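Local coordinates for protein putative glutathionylspermidine synthase (Methylobacillus flagellatus, PDB 3N6X) that is of unproven function but, as a circularly permuted ATP-grasp protein, probably couples ATP use to ligation, perhaps as a glutathionylspermidine synthase, at residues Y24-W30 / E186-Y191; H143-L149 / L429-S435; K321-I325 / N343-Q348. One frame throughout, in Å; residues are numbered along the deposited sequence.

Contact 1. Residues Y24-W30 / E186-Y191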
loop_
_atom_site.group_PDB
_atom_site.type_symbol
_atom_site.label_atom_id
_atom_site.label_comp_id
_atom_site.label_asym_id
_atom_site.label_seq_id
_atom_site.Cartn_x
_atom_site.Cartn_y
_atom_site.Cartn_z
ATOM N N TYR A 24 -17.144 4.390 -18.762
ATOM C CA TYR A 24 -17.122 5.835 -18.534
ATOM C C TYR A 24 -18.228 6.613 -19.303
ATOM O O TYR A 24 -18.276 7.843 -19.208
ATOM C CB TYR A 24 -15.749 6.390 -18.891
ATOM C CG TYR A 24 -14.765 6.381 -17.746
ATOM C CD1 TYR A 24 -14.718 7.431 -16.831
ATOM C CD2 TYR A 24 -13.842 5.346 -17.600
ATOM C CE1 TYR A 24 -13.785 7.450 -15.796
ATOM C CE2 TYR A 24 -12.906 5.352 -16.564
ATOM C CZ TYR A 24 -12.889 6.401 -15.657
ATOM O OH TYR A 24 -11.972 6.416 -14.642
ATOM N N ALA A 25 -19.091 5.902 -20.073
ATOM C CA ALA A 25 -20.157 6.531 -20.883
ATOM C C ALA A 25 -21.099 7.375 -20.018
ATOM O O ALA A 25 -21.311 8.561 -20.310
ATOM C CB ALA A 25 -20.949 5.462 -21.636
ATOM N N GLU A 26 -21.601 6.781 -18.908
ATOM C CA GLU A 26 -22.488 7.455 -17.966
ATOM C C GLU A 26 -21.830 8.683 -17.322
ATOM O O GLU A 26 -22.514 9.686 -17.086
ATOM C CB GLU A 26 -22.995 6.475 -16.906
ATOM C CG GLU A 26 -24.227 6.957 -16.166
ATOM C CD GLU A 26 -25.484 7.075 -17.007
ATOM O OE1 GLU A 26 -25.892 6.056 -17.607
ATOM O OE2 GLU A 26 -26.071 8.180 -17.048
ATOM N N TYR A 27 -20.506 8.624 -17.065
ATOM C CA TYR A 27 -19.789 9.766 -16.487
ATOM C C TYR A 27 -19.682 10.892 -17.510
ATOM O O TYR A 27 -19.829 12.059 -17.151
ATOM C CB TYR A 27 -18.389 9.358 -15.961
ATOM C CG TYR A 27 -17.645 10.505 -15.306
ATOM C CD1 TYR A 27 -17.863 10.831 -13.972
ATOM C CD2 TYR A 27 -16.763 11.302 -16.038
ATOM C CE1 TYR A 27 -17.216 11.913 -13.376
ATOM C CE2 TYR A 27 -16.119 12.395 -15.454
ATOM C CZ TYR A 27 -16.343 12.691 -14.119
ATOM O OH TYR A 27 -15.716 13.765 -13.524
ATOM N N ALA A 28 -19.437 10.541 -18.793
ATOM C CA ALA A 28 -19.349 11.512 -19.893
ATOM C C ALA A 28 -20.696 12.237 -20.082
ATOM O O ALA A 28 -20.718 13.458 -20.263
ATOM C CB ALA A 28 -18.953 10.805 -21.178
ATOM N N ALA A 29 -21.819 11.477 -19.984
ATOM C CA ALA A 29 -23.179 12.013 -20.070
ATOM C C ALA A 29 -23.413 13.032 -18.952
ATOM O O ALA A 29 -23.712 14.195 -19.238
ATOM C CB ALA A 29 -24.195 10.879 -19.972
ATOM N N TRP A 30 -23.191 12.618 -17.680
ATOM C CA TRP A 30 -23.316 13.497 -16.518
ATOM C C TRP A 30 -22.465 14.761 -16.694
ATOM O O TRP A 30 -22.924 15.862 -16.375
ATOM C CB TRP A 30 -22.903 12.753 -15.234
ATOM C CG TRP A 30 -22.790 13.641 -14.030
ATOM C CD1 TRP A 30 -23.791 14.000 -13.179
ATOM C CD2 TRP A 30 -21.600 14.285 -13.545
ATOM N NE1 TRP A 30 -23.301 14.825 -12.191
ATOM C CE2 TRP A 30 -21.958 15.013 -12.390
ATOM C CE3 TRP A 30 -20.255 14.289 -13.957
ATOM C CZ2 TRP A 30 -21.027 15.748 -11.650
ATOM C CZ3 TRP A 30 -19.337 15.032 -13.233
ATOM C CH2 TRP A 30 -19.723 15.745 -12.089
ATOM N N GLU A 186 -25.755 12.850 -7.107
ATOM C CA GLU A 186 -26.448 12.416 -8.329
ATOM C C GLU A 186 -25.618 11.425 -9.184
ATOM O O GLU A 186 -26.187 10.569 -9.861
ATOM C CB GLU A 186 -26.922 13.635 -9.155
ATOM C CG GLU A 186 -25.807 14.421 -9.844
ATOM C CD GLU A 186 -25.050 15.447 -9.010
ATOM O OE1 GLU A 186 -25.289 15.529 -7.782
ATOM O OE2 GLU A 186 -24.215 16.171 -9.594
ATOM N N LEU A 187 -24.273 11.524 -9.113
ATOM C CA LEU A 187 -23.345 10.651 -9.843
ATOM C C LEU A 187 -23.396 9.220 -9.287
ATOM O O LEU A 187 -23.315 8.254 -10.045
ATOM C CB LEU A 187 -21.926 11.226 -9.730
ATOM C CG LEU A 187 -20.948 10.995 -10.877
ATOM C CD1 LEU A 187 -21.645 10.863 -12.205
ATOM C CD2 LEU A 187 -19.910 12.095 -10.910
ATOM N N PHE A 188 -23.591 9.093 -7.978
ATOM C CA PHE A 188 -23.693 7.800 -7.308
ATOM C C PHE A 188 -25.034 7.116 -7.582
ATOM O O PHE A 188 -25.184 5.914 -7.319
ATOM C CB PHE A 188 -23.413 7.944 -5.803
ATOM C CG PHE A 188 -21.949 8.181 -5.515
ATOM C CD1 PHE A 188 -21.402 9.461 -5.607
ATOM C CD2 PHE A 188 -21.098 7.119 -5.225
ATOM C CE1 PHE A 188 -20.039 9.676 -5.374
ATOM C CE2 PHE A 188 -19.737 7.336 -4.988
ATOM C CZ PHE A 188 -19.217 8.612 -5.053
ATOM N N ARG A 189 -26.004 7.874 -8.128
ATOM C CA ARG A 189 -27.303 7.331 -8.516
ATOM C C ARG A 189 -27.150 6.651 -9.889
ATOM O O ARG A 189 -27.762 5.612 -10.133
ATOM C CB ARG A 189 -28.361 8.459 -8.570
ATOM C CG ARG A 189 -29.809 7.980 -8.770
ATOM C CD ARG A 189 -30.784 9.155 -8.880
ATOM N NE ARG A 189 -30.448 10.033 -10.004
ATOM C CZ ARG A 189 -30.215 11.336 -9.892
ATOM N NH1 ARG A 189 -30.344 11.943 -8.720
ATOM N NH2 ARG A 189 -29.879 12.050 -10.960
ATOM N N ARG A 190 -26.287 7.226 -10.764
ATOM C CA ARG A 190 -26.021 6.731 -12.128
ATOM C C ARG A 190 -25.081 5.521 -12.189
ATOM O O ARG A 190 -25.123 4.782 -13.170
ATOM C CB ARG A 190 -25.490 7.858 -13.021
ATOM C CG ARG A 190 -26.420 9.075 -13.086
ATOM C CD ARG A 190 -25.772 10.256 -13.775
ATOM N NE ARG A 190 -25.964 10.193 -15.222
ATOM C CZ ARG A 190 -26.394 11.207 -15.961
ATOM N NH1 ARG A 190 -26.664 12.379 -15.400
ATOM N NH2 ARG A 190 -26.551 11.061 -17.268
ATOM N N TYR A 191 -24.212 5.331 -11.160
ATOM C CA TYR A 191 -23.281 4.194 -11.104
ATOM C C TYR A 191 -23.544 3.302 -9.885
ATOM O O TYR A 191 -23.725 3.815 -8.771
ATOM C CB TYR A 191 -21.832 4.676 -11.066
ATOM C CG TYR A 191 -21.265 5.055 -12.411
ATOM C CD1 TYR A 191 -20.632 4.110 -13.214
ATOM C CD2 TYR A 191 -21.262 6.381 -12.838
ATOM C CE1 TYR A 191 -20.068 4.461 -14.436
ATOM C CE2 TYR A 191 -20.683 6.748 -14.052
ATOM C CZ TYR A 191 -20.088 5.783 -14.850
ATOM O OH TYR A 191 -19.516 6.139 -16.047
#
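W30 and L187 form the centre of an antiparallel helix pair, where helix 25-33 packs on helix 185-190 of the circularly permuted ATP-grasp fold. The short axes cross at 146° and approach to 10.4 Å. L187 is the bump. Its CD2 sits over one face of the W30 six-membered ring, 3.6 Å from the centroid, in a CH-pi contact. CD1 of the same leucine lies over the same indole near CG. CD2 also touches Y27 CE1, so one methyl fills the hollow between two rings. W30 CG is anti to the backbone N (chi1 171°), which carries the indole across to the second helix. At its edge, NE1 donates in the ring plane to E186 OE2 at 3.1 Å. Near the edge of the indole, R190 lays a face of its guanidinium against W30 CA and forms a side-on salt bridge with E26. NE and NH2 both reach the single atom OE2 of E26, at 2.7 Å and 2.9 Å. Y191, just past its helix, pushes its ring edge against the first turn of helix 25-33. The hydroxyl there has its stronger partner in the I23 carbonyl, and Y191 OH accepts from Y27 N at 2.9 Å.

Contact 2. Residues H143-L149 / L429-S435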
loop_
_atom_site.group_PDB
_atom_site.type_symbol
_atom_site.label_atom_id
_atom_site.label_comp_id
_atom_site.label_asym_id
_atom_site.label_seq_id
_atom_site.Cartn_x
_atom_site.Cartn_y
_atom_site.Cartn_z
ATOM N N HIS A 143 -1.350 -8.865 8.509
ATOM C CA HIS A 143 -2.799 -8.711 8.752
ATOM C C HIS A 143 -3.348 -7.690 7.776
ATOM O O HIS A 143 -4.480 -7.817 7.315
ATOM C CB HIS A 143 -3.055 -8.290 10.226
ATOM C CG HIS A 143 -2.477 -9.259 11.207
ATOM N ND1 HIS A 143 -1.110 -9.316 11.443
ATOM C CD2 HIS A 143 -3.079 -10.257 11.893
ATOM C CE1 HIS A 143 -0.932 -10.323 12.293
ATOM N NE2 HIS A 143 -2.087 -10.920 12.594
ATOM N N ILE A 144 -2.508 -6.697 7.417
ATOM C CA ILE A 144 -2.804 -5.716 6.381
ATOM C C ILE A 144 -1.642 -5.714 5.377
ATOM O O ILE A 144 -0.476 -5.533 5.769
ATOM C CB ILE A 144 -3.040 -4.296 6.943
ATOM C CG1 ILE A 144 -4.024 -4.300 8.134
ATOM C CG2 ILE A 144 -3.492 -3.321 5.809
ATOM C CD1 ILE A 144 -4.161 -2.970 8.790
ATOM N N ALA A 145 -1.968 -5.847 4.089
ATOM C CA ALA A 145 -0.987 -5.811 3.024
ATOM C C ALA A 145 -1.440 -4.850 1.951
ATOM O O ALA A 145 -2.540 -4.995 1.415
ATOM C CB ALA A 145 -0.819 -7.199 2.432
ATOM N N GLY A 146 -0.609 -3.862 1.668
ATOM C CA GLY A 146 -0.831 -2.925 0.576
ATOM C C GLY A 146 -0.120 -3.409 -0.673
ATOM O O GLY A 146 1.027 -3.855 -0.602
ATOM N N VAL A 147 -0.810 -3.402 -1.808
ATOM C CA VAL A 147 -0.246 -3.883 -3.075
ATOM C C VAL A 147 -0.284 -2.750 -4.077
ATOM O O VAL A 147 -1.362 -2.347 -4.483
ATOM C CB VAL A 147 -1.030 -5.138 -3.613
ATOM C CG1 VAL A 147 -0.367 -5.709 -4.862
ATOM C CG2 VAL A 147 -1.173 -6.216 -2.535
ATOM N N ASP A 148 0.874 -2.229 -4.477
ATOM C CA ASP A 148 0.899 -1.143 -5.460
ATOM C C ASP A 148 0.786 -1.698 -6.885
ATOM O O ASP A 148 1.620 -2.496 -7.311
ATOM C CB ASP A 148 2.132 -0.232 -5.267
ATOM C CG ASP A 148 2.125 0.510 -3.925
ATOM O OD1 ASP A 148 1.073 1.093 -3.572
ATOM O OD2 ASP A 148 3.170 0.493 -3.225
ATOM N N LEU A 149 -0.291 -1.330 -7.586
ATOM C CA LEU A 149 -0.602 -1.861 -8.917
ATOM C C LEU A 149 -0.614 -0.798 -9.973
ATOM O O LEU A 149 -1.069 0.319 -9.729
ATOM C CB LEU A 149 -1.980 -2.554 -8.914
ATOM C CG LEU A 149 -2.143 -3.722 -7.982
ATOM C CD1 LEU A 149 -3.598 -3.965 -7.690
ATOM C CD2 LEU A 149 -1.518 -4.966 -8.562
ATOM N N LEU A 429 -2.610 2.281 -8.389
ATOM C CA LEU A 429 -3.676 1.802 -7.529
ATOM C C LEU A 429 -3.142 1.030 -6.319
ATOM O O LEU A 429 -2.339 0.106 -6.482
ATOM C CB LEU A 429 -4.582 0.885 -8.383
ATOM C CG LEU A 429 -6.007 0.692 -7.905
ATOM C CD1 LEU A 429 -6.850 1.949 -8.156
ATOM C CD2 LEU A 429 -6.639 -0.504 -8.580
ATOM N N ARG A 430 -3.616 1.371 -5.114
ATOM C CA ARG A 430 -3.247 0.624 -3.916
ATOM C C ARG A 430 -4.461 0.048 -3.150
ATOM O O ARG A 430 -5.001 0.709 -2.265
ATOM C CB ARG A 430 -2.324 1.432 -2.977
ATOM C CG ARG A 430 -1.775 0.576 -1.813
ATOM C CD ARG A 430 -1.144 1.396 -0.704
ATOM N NE ARG A 430 0.283 1.621 -0.939
ATOM C CZ ARG A 430 1.144 1.997 0.002
ATOM N NH1 ARG A 430 0.736 2.178 1.252
ATOM N NH2 ARG A 430 2.420 2.192 -0.299
ATOM N N PRO A 431 -4.873 -1.206 -3.431
ATOM C CA PRO A 431 -5.888 -1.836 -2.580
ATOM C C PRO A 431 -5.232 -2.404 -1.300
ATOM O O PRO A 431 -4.001 -2.502 -1.223
ATOM C CB PRO A 431 -6.464 -2.937 -3.472
ATOM C CG PRO A 431 -5.365 -3.288 -4.419
ATOM C CD PRO A 431 -4.371 -2.141 -4.462
ATOM N N PHE A 432 -6.047 -2.759 -0.300
ATOM C CA PHE A 432 -5.547 -3.232 0.983
ATOM C C PHE A 432 -6.084 -4.612 1.282
ATOM O O PHE A 432 -7.280 -4.774 1.466
ATOM C CB PHE A 432 -5.928 -2.240 2.107
ATOM C CG PHE A 432 -5.336 -0.856 1.927
ATOM C CD1 PHE A 432 -5.959 0.087 1.107
ATOM C CD2 PHE A 432 -4.134 -0.510 2.541
ATOM C CE1 PHE A 432 -5.390 1.348 0.907
ATOM C CE2 PHE A 432 -3.569 0.756 2.343
ATOM C CZ PHE A 432 -4.197 1.675 1.526
ATOM N N VAL A 433 -5.216 -5.611 1.302
ATOM C CA VAL A 433 -5.641 -6.978 1.555
ATOM C C VAL A 433 -5.668 -7.230 3.054
ATOM O O VAL A 433 -4.662 -7.003 3.742
ATOM C CB VAL A 433 -4.765 -8.018 0.804
ATOM C CG1 VAL A 433 -5.246 -9.432 1.085
ATOM C CG2 VAL A 433 -4.752 -7.746 -0.694
ATOM N N LEU A 434 -6.808 -7.738 3.559
ATOM C CA LEU A 434 -6.987 -8.017 4.981
ATOM C C LEU A 434 -7.023 -9.495 5.258
ATOM O O LEU A 434 -7.831 -10.202 4.674
ATOM C CB LEU A 434 -8.269 -7.322 5.506
ATOM C CG LEU A 434 -8.298 -5.779 5.357
ATOM C CD1 LEU A 434 -9.621 -5.219 5.818
ATOM C CD2 LEU A 434 -7.156 -5.119 6.144
ATOM N N SER A 435 -6.143 -9.974 6.133
ATOM C CA SER A 435 -6.089 -11.391 6.506
ATOM C C SER A 435 -6.343 -11.558 7.999
ATOM O O SER A 435 -5.599 -11.033 8.823
ATOM C CB SER A 435 -4.730 -12.008 6.153
ATOM O OG SER A 435 -4.339 -11.766 4.814
#
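Two antiparallel strands pair at the heart of the large mixed sheet of this ATP-grasp fold, 144-151 against 423-435. A145 and V433 are a hydrogen-bonded pair, with V433 N to A145 O at 2.7 Å. L149 and L429 form another, while I144-L434 and G146-F432 are non-hydrogen-bonded. P431, between the paired parts, has no N-H to give. Its CD lies against V147 O, and V147 N reaches P431 O weakly. The I144 and L434 side chains lie side by side, CG1 to CD2 3.8 Å, against helix 199-209. A145 and V433 face helix 81-105. The L149 side chain crosses P431 at about a right angle, CD1 touching CG. R430 runs alongside D148, and its chain bends at chi3 (-89°) to bring NE onto the carboxylate in a salt bridge. D148 OD2 is held by N163, and R430 NH1 bonds weakly to S168 O. A leucine in place of R430 would probably leave the buried D148 without its closest charge partner and freer to turn. A sulfate lies near R430, probably from the crystallisation liquor. R430 NE to D148 OD1 is 2.8 Å and almost straight (172°), on the syn side and somewhat out of the carboxylate plane.

Contact 3. Residues K321-I325 / N343-Q348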
loop_
_atom_site.group_PDB
_atom_site.type_symbol
_atom_site.label_atom_id
_atom_site.label_comp_id
_atom_site.label_asym_id
_atom_site.label_seq_id
_atom_site.Cartn_x
_atom_site.Cartn_y
_atom_site.Cartn_z
ATOM N N LYS A 321 13.222 -5.071 -1.100
ATOM C CA LYS A 321 13.522 -5.003 -2.535
ATOM C C LYS A 321 14.224 -6.268 -3.079
ATOM O O LYS A 321 13.945 -6.672 -4.210
ATOM C CB LYS A 321 14.294 -3.700 -2.877
ATOM C CG LYS A 321 15.816 -3.855 -3.063
ATOM C CD LYS A 321 16.606 -3.598 -1.784
ATOM C CE LYS A 321 17.980 -3.020 -2.069
ATOM N NZ LYS A 321 18.880 -3.988 -2.756
ATOM N N ASP A 322 15.056 -6.938 -2.243
ATOM C CA ASP A 322 15.751 -8.160 -2.656
ATOM C C ASP A 322 14.880 -9.417 -2.618
ATOM O O ASP A 322 15.240 -10.428 -3.233
ATOM C CB ASP A 322 17.038 -8.367 -1.852
ATOM C CG ASP A 322 18.132 -7.356 -2.163
ATOM O OD1 ASP A 322 18.221 -6.910 -3.339
ATOM O OD2 ASP A 322 18.911 -7.034 -1.249
ATOM N N THR A 323 13.751 -9.378 -1.892
ATOM C CA THR A 323 12.864 -10.550 -1.806
ATOM C C THR A 323 11.770 -10.478 -2.864
ATOM O O THR A 323 11.295 -11.510 -3.321
ATOM C CB THR A 323 12.304 -10.699 -0.391
ATOM O OG1 THR A 323 13.379 -10.636 0.535
ATOM C CG2 THR A 323 11.564 -11.998 -0.194
ATOM N N TYR A 324 11.390 -9.249 -3.257
ATOM C CA TYR A 324 10.347 -8.954 -4.238
ATOM C C TYR A 324 10.427 -9.847 -5.482
ATOM O O TYR A 324 9.394 -10.298 -5.993
ATOM C CB TYR A 324 10.412 -7.453 -4.636
ATOM C CG TYR A 324 9.559 -7.094 -5.836
ATOM C CD1 TYR A 324 8.186 -6.876 -5.705
ATOM C CD2 TYR A 324 10.122 -6.969 -7.104
ATOM C CE1 TYR A 324 7.400 -6.536 -6.807
ATOM C CE2 TYR A 324 9.341 -6.650 -8.217
ATOM C CZ TYR A 324 7.985 -6.422 -8.063
ATOM O OH TYR A 324 7.221 -6.123 -9.163
ATOM N N ILE A 325 11.646 -10.120 -5.953
ATOM C CA ILE A 325 11.852 -10.885 -7.177
ATOM C C ILE A 325 11.460 -12.368 -7.063
ATOM O O ILE A 325 11.250 -13.022 -8.085
ATOM C CB ILE A 325 13.281 -10.657 -7.737
ATOM C CG1 ILE A 325 14.357 -11.221 -6.779
ATOM C CG2 ILE A 325 13.517 -9.134 -8.038
ATOM C CD1 ILE A 325 15.767 -11.347 -7.399
ATOM N N ASN A 343 4.857 -9.595 -11.689
ATOM C CA ASN A 343 5.902 -8.755 -11.147
ATOM C C ASN A 343 6.445 -7.898 -12.297
ATOM O O ASN A 343 6.204 -8.199 -13.472
ATOM C CB ASN A 343 7.039 -9.626 -10.605
ATOM C CG ASN A 343 7.099 -9.737 -9.104
ATOM O OD1 ASN A 343 6.095 -9.618 -8.393
ATOM N ND2 ASN A 343 8.283 -10.018 -8.590
ATOM N N VAL A 344 7.189 -6.865 -11.968
ATOM C CA VAL A 344 7.860 -6.040 -12.963
ATOM C C VAL A 344 9.341 -6.474 -12.941
ATOM O O VAL A 344 9.890 -6.607 -11.848
ATOM C CB VAL A 344 7.699 -4.520 -12.619
ATOM C CG1 VAL A 344 8.482 -3.636 -13.589
ATOM C CG2 VAL A 344 6.233 -4.121 -12.598
ATOM N N PRO A 345 10.010 -6.738 -14.105
ATOM C CA PRO A 345 11.451 -7.067 -14.052
ATOM C C PRO A 345 12.196 -5.954 -13.319
ATOM O O PRO A 345 11.968 -4.768 -13.598
ATOM C CB PRO A 345 11.851 -7.167 -15.530
ATOM C CG PRO A 345 10.566 -7.422 -16.254
ATOM C CD PRO A 345 9.530 -6.662 -15.500
ATOM N N THR A 346 12.911 -6.316 -12.253
ATOM C CA THR A 346 13.547 -5.319 -11.400
ATOM C C THR A 346 15.005 -5.603 -11.219
ATOM O O THR A 346 15.384 -6.728 -10.894
ATOM C CB THR A 346 12.803 -5.195 -10.055
ATOM O OG1 THR A 346 11.416 -5.077 -10.315
ATOM C CG2 THR A 346 13.261 -3.987 -9.236
ATOM N N TYR A 347 15.834 -4.581 -11.430
ATOM C CA TYR A 347 17.280 -4.681 -11.278
ATOM C C TYR A 347 17.672 -4.145 -9.927
ATOM O O TYR A 347 17.198 -3.086 -9.546
ATOM C CB TYR A 347 17.984 -3.872 -12.386
ATOM C CG TYR A 347 17.656 -4.352 -13.782
ATOM C CD1 TYR A 347 18.376 -5.389 -14.372
ATOM C CD2 TYR A 347 16.634 -3.762 -14.524
ATOM C CE1 TYR A 347 18.105 -5.809 -15.672
ATOM C CE2 TYR A 347 16.344 -4.186 -15.821
ATOM C CZ TYR A 347 17.067 -5.228 -16.381
ATOM O OH TYR A 347 16.747 -5.703 -17.634
ATOM N N GLN A 348 18.504 -4.878 -9.178
ATOM C CA GLN A 348 18.997 -4.394 -7.879
ATOM C C GLN A 348 20.432 -3.908 -8.072
ATOM O O GLN A 348 21.332 -4.720 -8.280
ATOM C CB GLN A 348 18.925 -5.490 -6.794
ATOM C CG GLN A 348 17.489 -5.884 -6.384
ATOM C CD GLN A 348 16.851 -6.793 -7.414
ATOM O OE1 GLN A 348 17.429 -7.808 -7.828
ATOM N NE2 GLN A 348 15.689 -6.394 -7.926
#
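Residues 321-325 follow a helical path without the regular bonds, and the mostly extended run 343-348 passes them, with I325 CA and T346 CA 7.2 Å apart. Y324 carries most of the contact. With chi1 at 169°, the ring swings away from the backbone N and toward N343. The N343 amide stacks on one face of that ring, the two planes 5° apart. Y324 CE2 and N343 ND2 are 3.5 Å apart. The same nitrogen donates to Y324 O at 2.8 Å, from above the carbonyl plane, so backbone and ring are both held. At the far end of the ring, Y324 OH accepts from V344 N at 2.9 Å, nearly straight (171°), and also bonds to V159 O. The T346 side chain crosses Y324 at about a right angle, OG1 3.3 Å from Y324 CE2; OG1 bonds to V344 O and Q406. I325 CG2 packs on Q348 NE2 at 3.5 Å, while Q348 OE1 is bound by K351. D322 OD1 touches Q348 CG and forms a salt bridge with K321 NZ. Residues 321-325 lie in the loop between helices 316-319 and 327-335. R94 of helix 81-105 bonds N343 OD1, and strands 157-163 and 403-407 border V344.

Overall arrangement
From the N terminus, helix 25-33 comes first. Contact 1 closes a long loop when helix 185-190 returns to it. Strand 144-151 lies within that loop but pairs with 429-435, so contacts 1 and 2 cross along the chain. Contact 3 closes a short loop, 321-325 to 343-348, nested inside the large one of contact 2. It follows contact 1. Contact 2 lies near the middle of the chain and joins two strands of the main sheet. Contact 1 ties the N-terminal helix on at the periphery, its centre about 28 Å from that of contact 2. Contact 3 lies about 18 Å from contact 2, centre to centre, where the main sheet gives way to the four-stranded sheet.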